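Side-chain contacts in Thiol:disulfide interchange protein (Proteus mirabilis, PDB 4OD7), which is a periplasmic DsbA-type thiol:disulfide oxidoreductase that probably introduces disulfide bonds into exported proteins by dithiol exchange: residues K43-S46 with T47-N51; I103-V106 with D107-R110; I127-F130 with V131-S134; E173-A176 with K177-D181. The protein carries 1 engineered substitution. One frame throughout, in Å; residues are numbered along the deposited sequence.

Interaction 1. Residues K43-S46 with T47-N51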
# COMPACT_ATOMS: atom_id res chain seq x y z
N LYS A 43 -3.48 -7.00 9.22
CA LYS A 43 -4.43 -7.02 8.11
C LYS A 43 -5.37 -5.81 8.15
O LYS A 43 -6.57 -5.94 7.99
CB LYS A 43 -5.22 -8.32 8.17
CG LYS A 43 -4.36 -9.58 8.12
CD LYS A 43 -5.20 -10.80 8.31
CE LYS A 43 -4.42 -12.09 8.34
NZ LYS A 43 -5.35 -13.24 8.05
N VAL A 44 -4.86 -4.62 8.42
CA VAL A 44 -5.73 -3.48 8.55
C VAL A 44 -6.23 -3.09 7.16
O VAL A 44 -7.42 -2.84 6.99
CB VAL A 44 -5.04 -2.29 9.23
CG1 VAL A 44 -6.00 -1.12 9.44
CG2 VAL A 44 -4.49 -2.69 10.57
N ASN A 45 -5.35 -3.04 6.15
CA ASN A 45 -5.85 -2.68 4.80
C ASN A 45 -6.83 -3.71 4.23
O ASN A 45 -7.77 -3.36 3.55
CB ASN A 45 -4.72 -2.50 3.79
CG ASN A 45 -3.99 -3.77 3.49
OD1 ASN A 45 -3.60 -4.49 4.38
ND2 ASN A 45 -3.86 -4.09 2.22
N SER A 46 -6.62 -4.97 4.53
CA SER A 46 -7.51 -5.98 4.05
C SER A 46 -8.86 -5.93 4.79
O SER A 46 -9.88 -6.14 4.17
CB SER A 46 -6.81 -7.34 4.09
OG SER A 46 -6.22 -7.56 5.31
N THR A 47 -8.89 -5.65 6.08
CA THR A 47 -10.15 -5.46 6.80
C THR A 47 -10.92 -4.30 6.19
O THR A 47 -12.12 -4.38 5.96
CB THR A 47 -9.91 -5.16 8.30
OG1 THR A 47 -9.34 -6.30 8.92
CG2 THR A 47 -11.22 -4.82 9.04
N VAL A 48 -10.18 -3.25 5.86
CA VAL A 48 -10.71 -2.04 5.27
C VAL A 48 -11.30 -2.31 3.88
O VAL A 48 -12.41 -1.87 3.58
CB VAL A 48 -9.61 -0.97 5.18
CG1 VAL A 48 -10.00 0.16 4.24
CG2 VAL A 48 -9.28 -0.43 6.57
N GLU A 49 -10.56 -3.04 3.07
CA GLU A 49 -10.99 -3.36 1.73
C GLU A 49 -12.27 -4.20 1.77
O GLU A 49 -13.16 -4.00 0.95
CB GLU A 49 -9.87 -4.12 0.99
CG GLU A 49 -8.67 -3.26 0.59
CD GLU A 49 -7.34 -4.03 0.47
OE1 GLU A 49 -7.36 -5.27 0.46
OE2 GLU A 49 -6.29 -3.35 0.40
N LYS A 50 -12.38 -5.06 2.77
CA LYS A 50 -13.56 -5.92 2.93
C LYS A 50 -14.84 -5.18 3.39
O LYS A 50 -15.95 -5.73 3.28
CB LYS A 50 -13.25 -7.04 3.92
CG LYS A 50 -12.45 -8.18 3.36
CD LYS A 50 -12.22 -9.29 4.39
CE LYS A 50 -12.28 -10.67 3.75
NZ LYS A 50 -11.93 -11.74 4.71
N ASN A 51 -14.67 -4.00 3.98
CA ASN A 51 -15.77 -3.34 4.67
C ASN A 51 -16.26 -2.06 4.01
O ASN A 51 -17.25 -1.51 4.40
CB ASN A 51 -15.33 -3.04 6.10
CG ASN A 51 -15.32 -4.28 6.98
OD1 ASN A 51 -16.07 -5.23 6.75
ND2 ASN A 51 -14.49 -4.28 8.00
O HOH W 1 -9.63 -7.18 1.33
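Asn45 lays its side-chain amide alongside the carboxylate of Glu49, one turn further along helix 44-51 of the thioredoxin fold; both side chains run the same way, with their planes almost perpendicular. Asn45 ND2 comes 3.1 Å from Glu49 OE2, but the bond is bent and weak, and the same amide nitrogen makes a second weak bond to Glu26 on strand 24-28. With CG of Glu49 beside its own backbone N (chi1 -72°), the extended chain runs back along the previous turn, and Glu49 CD lies 3.2 Å from Asn45 O. The other carboxylate oxygen is tied down by water: one molecule donates to Glu49 OE1 at 3.1 Å and to Ser46 O at 3.0 Å, bridging the side chain to the helix backbone. Another flank of the helix is apolar. There Val44 CG1 and Val48 CG2 meet loosely at 4.4 Å, and both valines pack on Tyr179 of helix 172-187. The helical course is interrupted at Lys43, whose positive phi of 59° marks the step out of helix 33-41 just before the new helix starts. Its carbonyl is gripped twice by one residue: Thr47 N at 3.0 Å and Thr47 OG1 at 2.9 Å reach Lys43 O from opposite faces of the carbonyl plane.

Interaction 2. Residues I103-V106 with D107-R110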
# COMPACT_ATOMS: atom_id res chain seq x y z
N ILE A 103 16.29 -11.34 -1.33
CA ILE A 103 16.07 -10.53 -2.52
C ILE A 103 17.15 -9.49 -2.53
O ILE A 103 17.08 -8.51 -1.80
CB ILE A 103 14.66 -9.91 -2.56
CG1 ILE A 103 13.64 -11.03 -2.65
CG2 ILE A 103 14.54 -8.97 -3.76
CD1 ILE A 103 12.21 -10.57 -2.53
N ARG A 104 18.14 -9.76 -3.39
CA ARG A 104 19.36 -8.98 -3.52
C ARG A 104 19.45 -8.21 -4.81
O ARG A 104 20.15 -7.22 -4.88
CB ARG A 104 20.52 -9.97 -3.58
CG ARG A 104 20.64 -10.90 -2.43
CD ARG A 104 21.29 -12.16 -2.93
NE ARG A 104 21.54 -13.08 -1.83
CZ ARG A 104 22.75 -13.39 -1.39
NH1 ARG A 104 23.84 -12.90 -1.97
NH2 ARG A 104 22.88 -14.21 -0.37
N SER A 105 18.76 -8.68 -5.84
CA SER A 105 18.90 -8.12 -7.18
C SER A 105 17.59 -8.19 -7.93
O SER A 105 16.67 -8.81 -7.45
CB SER A 105 19.97 -8.85 -7.94
OG SER A 105 19.45 -10.09 -8.33
N VAL A 106 17.51 -7.58 -9.11
CA VAL A 106 16.27 -7.66 -9.87
C VAL A 106 16.05 -9.12 -10.30
O VAL A 106 14.90 -9.52 -10.43
CB VAL A 106 16.21 -6.73 -11.14
CG1 VAL A 106 16.25 -5.28 -10.75
CG2 VAL A 106 17.30 -7.04 -12.11
N ASP A 107 17.10 -9.91 -10.51
CA ASP A 107 16.88 -11.31 -10.86
C ASP A 107 16.17 -12.02 -9.72
O ASP A 107 15.34 -12.88 -9.93
CB ASP A 107 18.17 -12.04 -11.22
CG ASP A 107 17.92 -13.50 -11.67
OD1 ASP A 107 17.18 -13.66 -12.67
OD2 ASP A 107 18.40 -14.48 -11.06
N ASP A 108 16.51 -11.68 -8.49
CA ASP A 108 15.84 -12.25 -7.34
C ASP A 108 14.36 -11.89 -7.26
O ASP A 108 13.53 -12.66 -6.80
CB ASP A 108 16.55 -11.82 -6.08
CG ASP A 108 17.92 -12.38 -5.97
OD1 ASP A 108 18.20 -13.45 -6.55
OD2 ASP A 108 18.71 -11.76 -5.26
N ILE A 109 14.02 -10.68 -7.64
CA ILE A 109 12.61 -10.30 -7.73
C ILE A 109 11.92 -11.23 -8.71
O ILE A 109 10.90 -11.84 -8.39
CB ILE A 109 12.43 -8.86 -8.14
CG1 ILE A 109 13.21 -7.96 -7.18
CG2 ILE A 109 10.97 -8.51 -8.11
CD1 ILE A 109 13.15 -6.48 -7.47
N ARG A 110 12.49 -11.37 -9.90
CA ARG A 110 11.99 -12.31 -10.90
C ARG A 110 11.84 -13.74 -10.36
O ARG A 110 10.78 -14.36 -10.53
CB ARG A 110 12.92 -12.29 -12.10
CG ARG A 110 12.50 -13.18 -13.23
CD ARG A 110 13.37 -12.96 -14.41
NE ARG A 110 12.96 -13.78 -15.54
CZ ARG A 110 13.37 -15.02 -15.74
NH1 ARG A 110 14.16 -15.61 -14.85
NH2 ARG A 110 12.98 -15.70 -16.81
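Ser105 and Ile109 mark the place where an irregular run of chain becomes helix 106-115: Ile109 N donates to Ser105 O at 3.2 Å. The next bond runs from Arg110 N to Val106 O. Ahead of the helix the chain folds back, leaving the CA atoms of Ile103 and Asp108 5.1 Å apart. Asp108 fills this bend, its CB directed at the incoming chain and its CG beside its own backbone N (chi1 -67°), which carries the carboxylate back past the helix start. Asp108 OD2 takes Arg104 N through its anti lone pair at 2.8 Å, and accepts a weaker, bent bond from Ser105 N at 3.1 Å. In return, Asp108 N donates weakly to Ser105 OG at 3.3 Å. This reciprocal exchange between the N-cap serine and the residue three places on is a capping box: Ser105 OG gives a first-turn N-H the acceptor that no earlier turn can supply, and the carboxylate takes the N-H of the N-cap residue itself. Two backbone N-H groups and the nearby helix N-terminus would favour a negative charge on Asp108. The Arg104 chain slants across this carboxylate, its CB close to OD2; the guanidinium makes no salt bridge there, with Arg104 NE 4.6 Å from Asp108 OD2. On the apolar side Ile103 and Ile109 cross at about a right angle, CG2 of the first 3.8 Å from CG1 of the second. Ile109 continues inward onto Met73 and Ala76 of helix 70-83, while Arg110 forms a salt bridge with Asp124.

Interaction 3. Residues I127-F130 with V131-S134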
# COMPACT_ATOMS: atom_id res chain seq x y z
N ILE A 127 7.20 -7.04 -17.50
CA ILE A 127 8.04 -6.20 -16.64
C ILE A 127 8.37 -4.82 -17.26
O ILE A 127 8.43 -3.83 -16.54
CB ILE A 127 9.35 -6.92 -16.24
CG1 ILE A 127 10.14 -6.05 -15.28
CG2 ILE A 127 10.18 -7.29 -17.48
CD1 ILE A 127 11.32 -6.71 -14.74
N ASN A 128 8.55 -4.74 -18.59
CA ASN A 128 8.77 -3.45 -19.24
C ASN A 128 7.65 -3.11 -20.23
O ASN A 128 7.80 -2.28 -21.12
CB ASN A 128 10.11 -3.45 -19.94
CG ASN A 128 11.26 -3.55 -18.97
OD1 ASN A 128 11.38 -2.76 -18.04
ND2 ASN A 128 12.10 -4.56 -19.15
N SER A 129 6.49 -3.70 -19.99
CA SER A 129 5.33 -3.40 -20.80
C SER A 129 4.84 -1.98 -20.57
O SER A 129 5.10 -1.40 -19.54
CB SER A 129 4.21 -4.42 -20.50
OG SER A 129 3.74 -4.30 -19.19
N PHE A 130 4.14 -1.45 -21.57
CA PHE A 130 3.46 -0.17 -21.48
C PHE A 130 2.58 -0.14 -20.27
O PHE A 130 2.52 0.85 -19.58
CB PHE A 130 2.62 0.07 -22.75
CG PHE A 130 1.75 1.29 -22.68
CD1 PHE A 130 2.17 2.49 -23.18
CD2 PHE A 130 0.52 1.24 -22.08
CE1 PHE A 130 1.38 3.59 -23.11
CE2 PHE A 130 -0.26 2.34 -22.01
CZ PHE A 130 0.17 3.51 -22.53
N VAL A 131 1.83 -1.20 -20.03
CA VAL A 131 0.93 -1.21 -18.88
C VAL A 131 1.71 -1.09 -17.53
O VAL A 131 1.28 -0.42 -16.62
CB VAL A 131 0.04 -2.42 -18.89
CG1 VAL A 131 0.81 -3.63 -19.14
CG2 VAL A 131 -0.70 -2.57 -17.60
N VAL A 132 2.82 -1.80 -17.42
CA VAL A 132 3.60 -1.80 -16.20
C VAL A 132 4.28 -0.44 -16.13
O VAL A 132 4.33 0.16 -15.08
CB VAL A 132 4.55 -2.98 -16.18
CG1 VAL A 132 5.64 -2.82 -15.16
CG2 VAL A 132 3.75 -4.23 -15.88
N ASN A 133 4.78 0.05 -17.26
CA ASN A 133 5.33 1.40 -17.28
C ASN A 133 4.33 2.47 -16.81
O ASN A 133 4.65 3.30 -15.98
CB ASN A 133 5.81 1.74 -18.69
CG ASN A 133 6.99 0.89 -19.13
OD1 ASN A 133 7.74 0.34 -18.32
ND2 ASN A 133 7.14 0.75 -20.43
N SER A 134 3.08 2.39 -17.26
CA SER A 134 2.03 3.29 -16.83
C SER A 134 1.74 3.18 -15.36
O SER A 134 1.57 4.19 -14.70
CB SER A 134 0.74 3.00 -17.59
OG SER A 134 0.94 3.21 -18.98
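Ser129 caps the N-terminus of helix 130-145 in a local contact at the protein surface, where the short loop after helix 120-126 turns into the next helix. Ser129 OG accepts from Val132 N at 3.2 Å, while the same hydroxyl bonds to the carbonyl of Ala126, so that it links the end of one helix to the start of the other. The hydroxyl sits between the serine's backbone N and carbonyl carbon (chi1 66°), turned to the first helical turn. The first full helical bond is short, Asn133 N to Ser129 O at 2.7 Å. Asn133 also turns its amide back over the cap: Asn133 ND2 makes a weak, bent bond to Asn128 O at 3.2 Å, whereas Asn133 OD1 accepts from Arg75, the stronger partner of this amide. One turn along, Phe130 O accepts twice from Ser134, from its N at 2.8 Å and its OG at 2.9 Å, on opposite faces of the carbonyl plane, with the hydroxyl well above that plane. Ser134 OG also lies over one face of the Phe130 ring, displaced toward the rim and 3.4 Å from Phe130 CE2, while the ring itself extends outward from the helix. Inward, Val132 places CG1 against the carbonyl oxygen of Ile127 and packs on Ala78 and Ala82 of helix 70-83; Arg75 of that helix bonds both Ile127 O and Asn133 OD1, fastening the start of helix 130-145 to its neighbour.

Interaction 4. Residues E173-A176 with K177-D181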
# COMPACT_ATOMS: atom_id res chain seq x y z
N GLU A 173 -6.75 -6.10 16.76
CA GLU A 173 -7.85 -6.72 16.01
C GLU A 173 -8.99 -5.74 15.96
O GLU A 173 -9.57 -5.52 14.93
CB GLU A 173 -8.26 -8.02 16.70
CG GLU A 173 -7.08 -9.04 16.89
CD GLU A 173 -5.99 -8.61 17.90
OE1 GLU A 173 -6.04 -7.48 18.40
OE2 GLU A 173 -5.06 -9.39 18.19
N GLU A 174 -9.29 -5.15 17.11
CA GLU A 174 -10.19 -4.01 17.19
C GLU A 174 -9.67 -2.80 16.44
O GLU A 174 -10.47 -2.03 15.91
CB GLU A 174 -10.47 -3.61 18.62
CG GLU A 174 -11.56 -4.43 19.23
CD GLU A 174 -12.07 -3.80 20.48
OE1 GLU A 174 -11.81 -2.59 20.69
OE2 GLU A 174 -12.74 -4.50 21.25
N TYR A 175 -8.35 -2.64 16.41
CA TYR A 175 -7.74 -1.49 15.75
C TYR A 175 -8.08 -1.53 14.31
O TYR A 175 -8.39 -0.51 13.75
CB TYR A 175 -6.21 -1.46 15.88
CG TYR A 175 -5.57 -0.26 15.19
CD1 TYR A 175 -5.58 1.01 15.76
CD2 TYR A 175 -5.00 -0.41 13.93
CE1 TYR A 175 -5.00 2.09 15.11
CE2 TYR A 175 -4.43 0.68 13.27
CZ TYR A 175 -4.44 1.92 13.87
OH TYR A 175 -3.87 2.98 13.20
N ALA A 176 -7.96 -2.69 13.69
CA ALA A 176 -8.27 -2.81 12.26
C ALA A 176 -9.76 -2.60 11.99
O ALA A 176 -10.14 -2.01 10.98
CB ALA A 176 -7.84 -4.13 11.79
N LYS A 177 -10.60 -3.10 12.88
CA LYS A 177 -12.02 -2.88 12.78
C LYS A 177 -12.29 -1.41 13.02
O LYS A 177 -13.15 -0.80 12.39
CB LYS A 177 -12.75 -3.76 13.76
CG LYS A 177 -12.82 -5.18 13.27
CD LYS A 177 -13.59 -6.08 14.22
CE LYS A 177 -12.93 -6.08 15.60
NZ LYS A 177 -13.52 -7.04 16.55
N ALA A 178 -11.58 -0.88 13.99
CA ALA A 178 -11.70 0.52 14.33
C ALA A 178 -11.22 1.36 13.19
O ALA A 178 -11.73 2.43 12.97
CB ALA A 178 -10.92 0.83 15.58
N TYR A 179 -10.17 0.91 12.52
CA TYR A 179 -9.60 1.62 11.37
C TYR A 179 -10.61 1.63 10.25
O TYR A 179 -10.89 2.67 9.65
CB TYR A 179 -8.31 0.98 10.87
CG TYR A 179 -7.45 1.92 10.02
CD1 TYR A 179 -7.71 2.12 8.66
CD2 TYR A 179 -6.36 2.59 10.57
CE1 TYR A 179 -6.93 2.98 7.90
CE2 TYR A 179 -5.58 3.44 9.82
CZ TYR A 179 -5.86 3.63 8.48
OH TYR A 179 -5.07 4.49 7.75
N SER A 180 -11.16 0.45 9.99
CA SER A 180 -12.18 0.24 8.96
C SER A 180 -13.43 1.06 9.25
O SER A 180 -14.10 1.50 8.34
CB SER A 180 -12.56 -1.23 8.87
OG SER A 180 -13.74 -1.37 8.12
N ASP A 181 -13.74 1.22 10.53
CA ASP A 181 -14.86 2.03 10.98
C ASP A 181 -14.66 3.51 10.58
O ASP A 181 -15.56 4.12 10.02
CB ASP A 181 -14.98 1.89 12.49
CG ASP A 181 -16.37 2.10 13.01
OD1 ASP A 181 -17.35 2.01 12.24
OD2 ASP A 181 -16.47 2.32 14.24
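Lys177 folds back along the preceding turn and covers the backbone of Glu173 and Glu174 with its aliphatic chain. A bend at chi3 (-60°) in an otherwise extended side chain brings Lys177 CE to 3.5 Å from Glu173 O and to 3.8 Å from Glu174 CA. The ammonium stops short of a salt bridge, Lys177 NZ lying 5.4 Å from Glu174 OE2, where the opposite charges may still attract. In the backbone, Ala176 O accepts from Ser180 N at 2.8 Å. The methyl of Ala176 packs on Val44 of helix 44-51, a small residue at a helix-helix contact, and Ser180, one turn on, bonds through OG to Asn51 there. All these residues belong to helix 172-187, the C-terminal helix of the thioredoxin fold, and its aromatic side is carried by Tyr175 and Tyr179. With CG anti to the backbone N in both (chi1 179° in Tyr175), the two side chains lean the same way, side by side. Their rings meet obliquely, centroids 5.9 Å apart and planes at 55°. Tyr175 OH comes to the edge of the Tyr179 ring, in its plane, 3.6 Å from Tyr179 CD2, and Tyr175 CE2 is 3.8 Å from the same carbon. Both phenol oxygens end on Asn164, Tyr175 OH at its backbone carbonyl and Tyr179 OH at its side-chain OD1, so that one residue receives both hydroxyls. An aromatic side chain of the bound peptide stacks on the Tyr175 ring.

Along the chain the four contacts follow in series, each within a single helix or at its start. Interactions 1 and 4 are neighbours, their centres about 9 Å apart: helix 44-51 and helix 172-187 lie against each other on one side of the chain's centre, joining an early and the last helix of the thioredoxin fold. Interactions 2 and 3 lie on the opposite side, about 18 Å apart between centres, and begin helices 106-115 and 130-145, both packed on helix 70-83. The peptide stacks at interaction 4, whereas interactions 2 and 3 lie in the helical domain inserted into that fold, as in other DsbA proteins, about 35 Å away between centres.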